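Local coordinates for FAD:protein FMN transferase (Vibrio cholerae, PDB 6NXI), which probably transfers the FMN moiety of FAD, with magnesium as cofactor, onto a threonine hydroxyl of a target flavoprotein, at residues P293-V298 with S310-F315; V256-L261 with G274-G279. All coordinates share one frame; numbering follows the deposited sequence.

Interaction 1 of 2, residues P293-V298 with S310-F315; sequences PVLMIV and SSFKPF
Phe-312 presents one face of its ring to Leu-295 and part of its rim to Pro-293, meeting the residue before strand 294-299 and a residue within it in two different ways. Over the face comes the CB of Leu-295, 3.9 Å from the centroid of the Phe-312 ring and 15° off its normal, a CH-pi contact displaced toward the CZ end, where CB lies 3.8 Å from Phe-312 CZ. At the rim, close to the ring plane, Phe-312 CD1 is 3.8 Å from Pro-293 C. The ring reaches both because CG of Phe-312 stands opposite its own backbone N (chi1 -164°), carrying the aromatic group along the start of the strand; on the way, Phe-312 CB passes 3.5 Å from Val-294 O. Ser-311 approaches the pyrrolidine of Pro-293 instead. Its OG comes within 2.9 Å of Pro-293 N, but that nitrogen has no hydrogen to give, and the hydroxyl makes a weak hydrogen bond to Ser-309 OG. The N-H of Val-294 is hydrogen-bonded to Ser-309 OG as well, tying the returning chain to the strand. Ile-201 of strand 199-203 touches both Leu-295 and Phe-312. The pattern belongs to the end of an antiparallel beta hairpin, strands 294-299 and 304-308, where the chain leaving the edge strand folds back over the first residues of its partner.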
loop_
_atom_site.group_PDB
_atom_site.type_symbol
_atom_site.label_atom_id
_atom_site.label_comp_id
_atom_site.label_asym_id
_atom_site.label_seq_id
_atom_site.Cartn_x
_atom_site.Cartn_y
_atom_site.Cartn_z
ATOM N N PRO A 293 3.856 15.074 0.288
ATOM C CA PRO A 293 5.007 14.902 1.167
ATOM C C PRO A 293 5.634 13.521 0.923
ATOM O O PRO A 293 5.010 12.483 1.199
ATOM C CB PRO A 293 4.464 15.067 2.577
ATOM C CG PRO A 293 3.097 15.651 2.403
ATOM C CD PRO A 293 2.607 15.177 1.066
ATOM N N VAL A 294 6.868 13.513 0.412
ATOM C CA VAL A 294 7.558 12.241 0.101
ATOM C C VAL A 294 9.015 12.336 0.539
ATOM O O VAL A 294 9.652 13.400 0.309
ATOM C CB VAL A 294 7.494 11.903 -1.393
ATOM C CG1 VAL A 294 8.087 10.533 -1.666
ATOM C CG2 VAL A 294 6.073 12.000 -1.903
ATOM N N LEU A 295 9.524 11.218 1.048
ATOM C CA LEU A 295 10.967 11.012 1.282
ATOM C C LEU A 295 11.372 9.759 0.521
ATOM O O LEU A 295 10.887 8.654 0.806
ATOM C CB LEU A 295 11.253 10.888 2.776
ATOM C CG LEU A 295 12.734 10.744 3.119
ATOM C CD1 LEU A 295 13.464 12.035 2.830
ATOM C CD2 LEU A 295 12.895 10.339 4.573
ATOM N N MET A 296 12.306 9.931 -0.398
ATOM C CA MET A 296 12.861 8.781 -1.127
ATOM C C MET A 296 14.299 8.619 -0.731
ATOM O O MET A 296 15.025 9.644 -0.743
ATOM C CB MET A 296 12.849 8.995 -2.619
ATOM C CG MET A 296 11.509 9.001 -3.181
ATOM S SD MET A 296 11.852 8.739 -4.908
ATOM C CE MET A 296 10.329 9.329 -5.585
ATOM N N ILE A 297 14.649 7.401 -0.386
ATOM C CA ILE A 297 16.055 7.036 -0.115
ATOM C C ILE A 297 16.567 6.281 -1.328
ATOM O O ILE A 297 15.920 5.331 -1.762
ATOM C CB ILE A 297 16.131 6.208 1.163
ATOM C CG1 ILE A 297 15.582 7.026 2.339
ATOM C CG2 ILE A 297 17.572 5.761 1.365
ATOM C CD1 ILE A 297 15.545 6.262 3.590
ATOM N N VAL A 298 17.707 6.714 -1.858
ATOM C CA VAL A 298 18.257 6.117 -3.097
ATOM C C VAL A 298 19.693 5.727 -2.836
ATOM O O VAL A 298 20.362 6.392 -2.020
ATOM C CB VAL A 298 18.108 7.022 -4.331
ATOM C CG1 VAL A 298 16.747 7.704 -4.298
ATOM C CG2 VAL A 298 19.218 8.031 -4.475
ATOM N N SER A 310 9.163 19.339 -1.305
ATOM C CA SER A 310 8.929 20.636 -0.617
ATOM C C SER A 310 7.904 20.462 0.497
ATOM O O SER A 310 8.017 21.147 1.512
ATOM C CB SER A 310 8.489 21.675 -1.602
ATOM O OG SER A 310 9.568 21.983 -2.458
ATOM N N SER A 311 6.904 19.615 0.300
ATOM C CA SER A 311 5.822 19.476 1.299
ATOM C C SER A 311 6.221 18.503 2.420
ATOM O O SER A 311 5.488 18.455 3.423
ATOM C CB SER A 311 4.534 19.132 0.620
ATOM O OG SER A 311 4.663 17.883 -0.013
ATOM N N PHE A 312 7.332 17.764 2.290
ATOM C CA PHE A 312 7.885 16.863 3.337
ATOM C C PHE A 312 8.905 17.570 4.238
ATOM O O PHE A 312 9.133 17.102 5.370
ATOM C CB PHE A 312 8.630 15.665 2.742
ATOM C CG PHE A 312 8.867 14.555 3.740
ATOM C CD1 PHE A 312 7.954 13.525 3.901
ATOM C CD2 PHE A 312 10.007 14.543 4.531
ATOM C CE1 PHE A 312 8.171 12.519 4.840
ATOM C CE2 PHE A 312 10.221 13.535 5.463
ATOM C CZ PHE A 312 9.302 12.535 5.627
ATOM N N LYS A 313 9.538 18.639 3.747
ATOM C CA LYS A 313 10.633 19.348 4.464
ATOM C C LYS A 313 10.253 19.540 5.933
ATOM O O LYS A 313 11.002 19.100 6.804
ATOM C CB LYS A 313 10.967 20.684 3.782
ATOM C CG LYS A 313 11.339 20.600 2.305
ATOM C CD LYS A 313 12.455 19.614 1.972
ATOM C CE LYS A 313 13.137 19.930 0.652
ATOM N NZ LYS A 313 14.389 19.154 0.480
ATOM N N PRO A 314 9.080 20.140 6.263
ATOM C CA PRO A 314 8.736 20.457 7.650
ATOM C C PRO A 314 8.994 19.323 8.660
ATOM O O PRO A 314 9.519 19.586 9.737
ATOM C CB PRO A 314 7.220 20.723 7.581
ATOM C CG PRO A 314 6.991 21.237 6.182
ATOM C CD PRO A 314 7.995 20.500 5.331
ATOM N N PHE A 315 8.637 18.092 8.279
ATOM C CA PHE A 315 8.545 16.900 9.163
ATOM C C PHE A 315 9.924 16.462 9.669
ATOM O O PHE A 315 9.980 15.965 10.807
ATOM C CB PHE A 315 7.804 15.784 8.426
ATOM C CG PHE A 315 6.357 16.134 8.202
ATOM C CD1 PHE A 315 5.467 16.137 9.265
ATOM C CD2 PHE A 315 5.900 16.532 6.958
ATOM C CE1 PHE A 315 4.138 16.475 9.068
ATOM C CE2 PHE A 315 4.576 16.878 6.765
ATOM C CZ PHE A 315 3.696 16.843 7.820
#

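Interaction 2 of 2, residues V256-L261 with G274-G279; sequences VSVTVL and GLMVMG
Val-258 and Met-276 make the tight part of this strand-helix contact. The CG2 methyl of Val-258 sits 3.6 Å from Met-276 CB and 3.7 Å from Met-276 CA, close up against the root of the side chain and the helix backbone, and the two side chains pass each other at a slant. That methyl lies opposite the carbonyl carbon of Val-258 and beside its backbone N, while CG1, on the other branch, is 4.3 Å from Leu-275 CB.

Packing relaxes in both directions along the strand. Toward 261, CG2 of Val-260 and CD1 of Leu-275 are 4.2 Å apart, with the side chains roughly perpendicular; Leu-275 also leans on Val-294 and Val-286. Toward the partly exposed Val-256, the thioether of Met-276 stretches away from the helix, bent at chi2 (145°), until its CE methyl is 3.9 Å from Val-256 O. Here the strand is irregular: Val-256 and Ser-257 both face Ile-297, a classic beta bulge. The partly exposed Val-277 and Met-278 make no contact with 256-261, and Val-277 touches FAD.

With no hydrogen bond between the segments, the interface rests on apolar side chains, and the axes of strand 256-261 and helix 274-278 come within 8.3 Å, their N-to-C directions 139° apart. Gly-279, the first residue to leave helical backbone angles, has positive phi and occupies the N-cap position of helix 280-289. This is a helix packed across the face of an antiparallel sheet, the two-layer packing of alpha+beta folds; in this ApbE-family enzyme that helix, 265-278, supplies Asp-269 and Thr-273 to the magnesium sites beside FAD.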
loop_
_atom_site.group_PDB
_atom_site.type_symbol
_atom_site.label_atom_id
_atom_site.label_comp_id
_atom_site.label_asym_id
_atom_site.label_seq_id
_atom_site.Cartn_x
_atom_site.Cartn_y
_atom_site.Cartn_z
ATOM N N VAL A 256 15.631 2.822 -2.781
ATOM C CA VAL A 256 15.699 1.882 -1.636
ATOM C C VAL A 256 14.333 1.881 -0.937
ATOM O O VAL A 256 13.817 0.802 -0.643
ATOM C CB VAL A 256 16.804 2.323 -0.660
ATOM C CG1 VAL A 256 16.715 1.534 0.645
ATOM C CG2 VAL A 256 18.167 2.222 -1.304
ATOM N N SER A 257 13.777 3.057 -0.691
ATOM C CA SER A 257 12.479 3.162 0.016
ATOM C C SER A 257 11.812 4.474 -0.358
ATOM O O SER A 257 12.476 5.476 -0.655
ATOM C CB SER A 257 12.629 2.999 1.523
ATOM O OG SER A 257 13.232 4.148 2.114
ATOM N N VAL A 258 10.493 4.498 -0.204
ATOM C CA VAL A 258 9.694 5.700 -0.446
ATOM C C VAL A 258 8.705 5.760 0.692
ATOM O O VAL A 258 7.966 4.767 0.872
ATOM C CB VAL A 258 8.968 5.638 -1.801
ATOM C CG1 VAL A 258 8.134 6.867 -1.991
ATOM C CG2 VAL A 258 9.963 5.447 -2.959
ATOM N N THR A 259 8.721 6.883 1.391
ATOM C CA THR A 259 7.743 7.218 2.443
ATOM C C THR A 259 6.846 8.362 1.951
ATOM O O THR A 259 7.368 9.397 1.545
ATOM C CB THR A 259 8.454 7.627 3.734
ATOM O OG1 THR A 259 9.351 6.556 4.044
ATOM C CG2 THR A 259 7.436 7.825 4.838
ATOM N N VAL A 260 5.517 8.178 2.042
ATOM C CA VAL A 260 4.512 9.161 1.602
ATOM C C VAL A 260 3.571 9.457 2.774
ATOM O O VAL A 260 3.082 8.512 3.421
ATOM C CB VAL A 260 3.735 8.642 0.375
ATOM C CG1 VAL A 260 2.656 9.628 -0.006
ATOM C CG2 VAL A 260 4.652 8.350 -0.804
ATOM N N LEU A 261 3.312 10.740 2.991
ATOM C CA LEU A 261 2.190 11.181 3.859
ATOM C C LEU A 261 0.978 11.572 3.007
ATOM O O LEU A 261 1.122 12.237 1.983
ATOM C CB LEU A 261 2.626 12.370 4.692
ATOM C CG LEU A 261 3.973 12.251 5.388
ATOM C CD1 LEU A 261 4.268 13.532 6.190
ATOM C CD2 LEU A 261 4.010 11.037 6.266
ATOM N N GLY A 274 3.877 3.533 -6.341
ATOM C CA GLY A 274 3.912 4.172 -7.652
ATOM C C GLY A 274 5.123 5.045 -7.826
ATOM O O GLY A 274 5.833 4.901 -8.853
ATOM N N LEU A 275 5.423 5.889 -6.843
ATOM C CA LEU A 275 6.593 6.780 -6.946
ATOM C C LEU A 275 7.886 5.932 -6.943
ATOM O O LEU A 275 8.837 6.257 -7.697
ATOM C CB LEU A 275 6.555 7.827 -5.838
ATOM C CG LEU A 275 5.351 8.762 -5.845
ATOM C CD1 LEU A 275 5.463 9.737 -4.682
ATOM C CD2 LEU A 275 5.218 9.545 -7.141
ATOM N N MET A 276 7.941 4.843 -6.183
ATOM C CA MET A 276 9.124 3.931 -6.198
ATOM C C MET A 276 9.401 3.411 -7.623
ATOM O O MET A 276 10.557 3.438 -8.074
ATOM C CB MET A 276 8.931 2.781 -5.223
ATOM C CG MET A 276 10.103 1.853 -5.182
ATOM S SD MET A 276 10.283 1.259 -3.459
ATOM C CE MET A 276 11.665 0.167 -3.779
ATOM N N VAL A 277 8.368 2.981 -8.333
ATOM C CA VAL A 277 8.475 2.425 -9.705
ATOM C C VAL A 277 8.901 3.556 -10.655
ATOM O O VAL A 277 9.686 3.292 -11.609
ATOM C CB VAL A 277 7.176 1.735 -10.160
ATOM C CG1 VAL A 277 7.225 1.367 -11.623
ATOM C CG2 VAL A 277 6.821 0.522 -9.297
ATOM N N MET A 278 8.443 4.792 -10.415
ATOM C CA MET A 278 8.798 5.950 -11.299
ATOM C C MET A 278 10.291 6.263 -11.204
ATOM O O MET A 278 10.879 6.682 -12.236
ATOM C CB MET A 278 8.001 7.206 -10.929
ATOM C CG MET A 278 6.543 7.093 -11.226
ATOM S SD MET A 278 5.710 8.691 -10.909
ATOM C CE MET A 278 5.936 9.492 -12.488
ATOM N N GLY A 279 10.895 6.032 -10.035
ATOM C CA GLY A 279 12.273 6.424 -9.771
ATOM C C GLY A 279 12.348 7.829 -9.224
ATOM O O GLY A 279 11.307 8.538 -9.188
#

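Interactions 1 and 2 are both largely buried and lie on neighbouring strands of one antiparallel sheet, joined by probable backbone hydrogen bonds from Val-256 N to Ile-297 O and from Thr-259 N to Leu-295 O. Their chemistry follows their place. Interaction 1, farther from the centre of the chain, closes the sheet near its edge with an aromatic ring and a nearby serine, next to exposed residues such as Lys-313. Interaction 2, more central, is aliphatic and thioether packing close to the flavin and metal site. Val-294 and Val-258 touch within the helix-covered layer, whereas Phe-315 reaches Leu-261, linking the C-terminal loop to the strand of interaction 2.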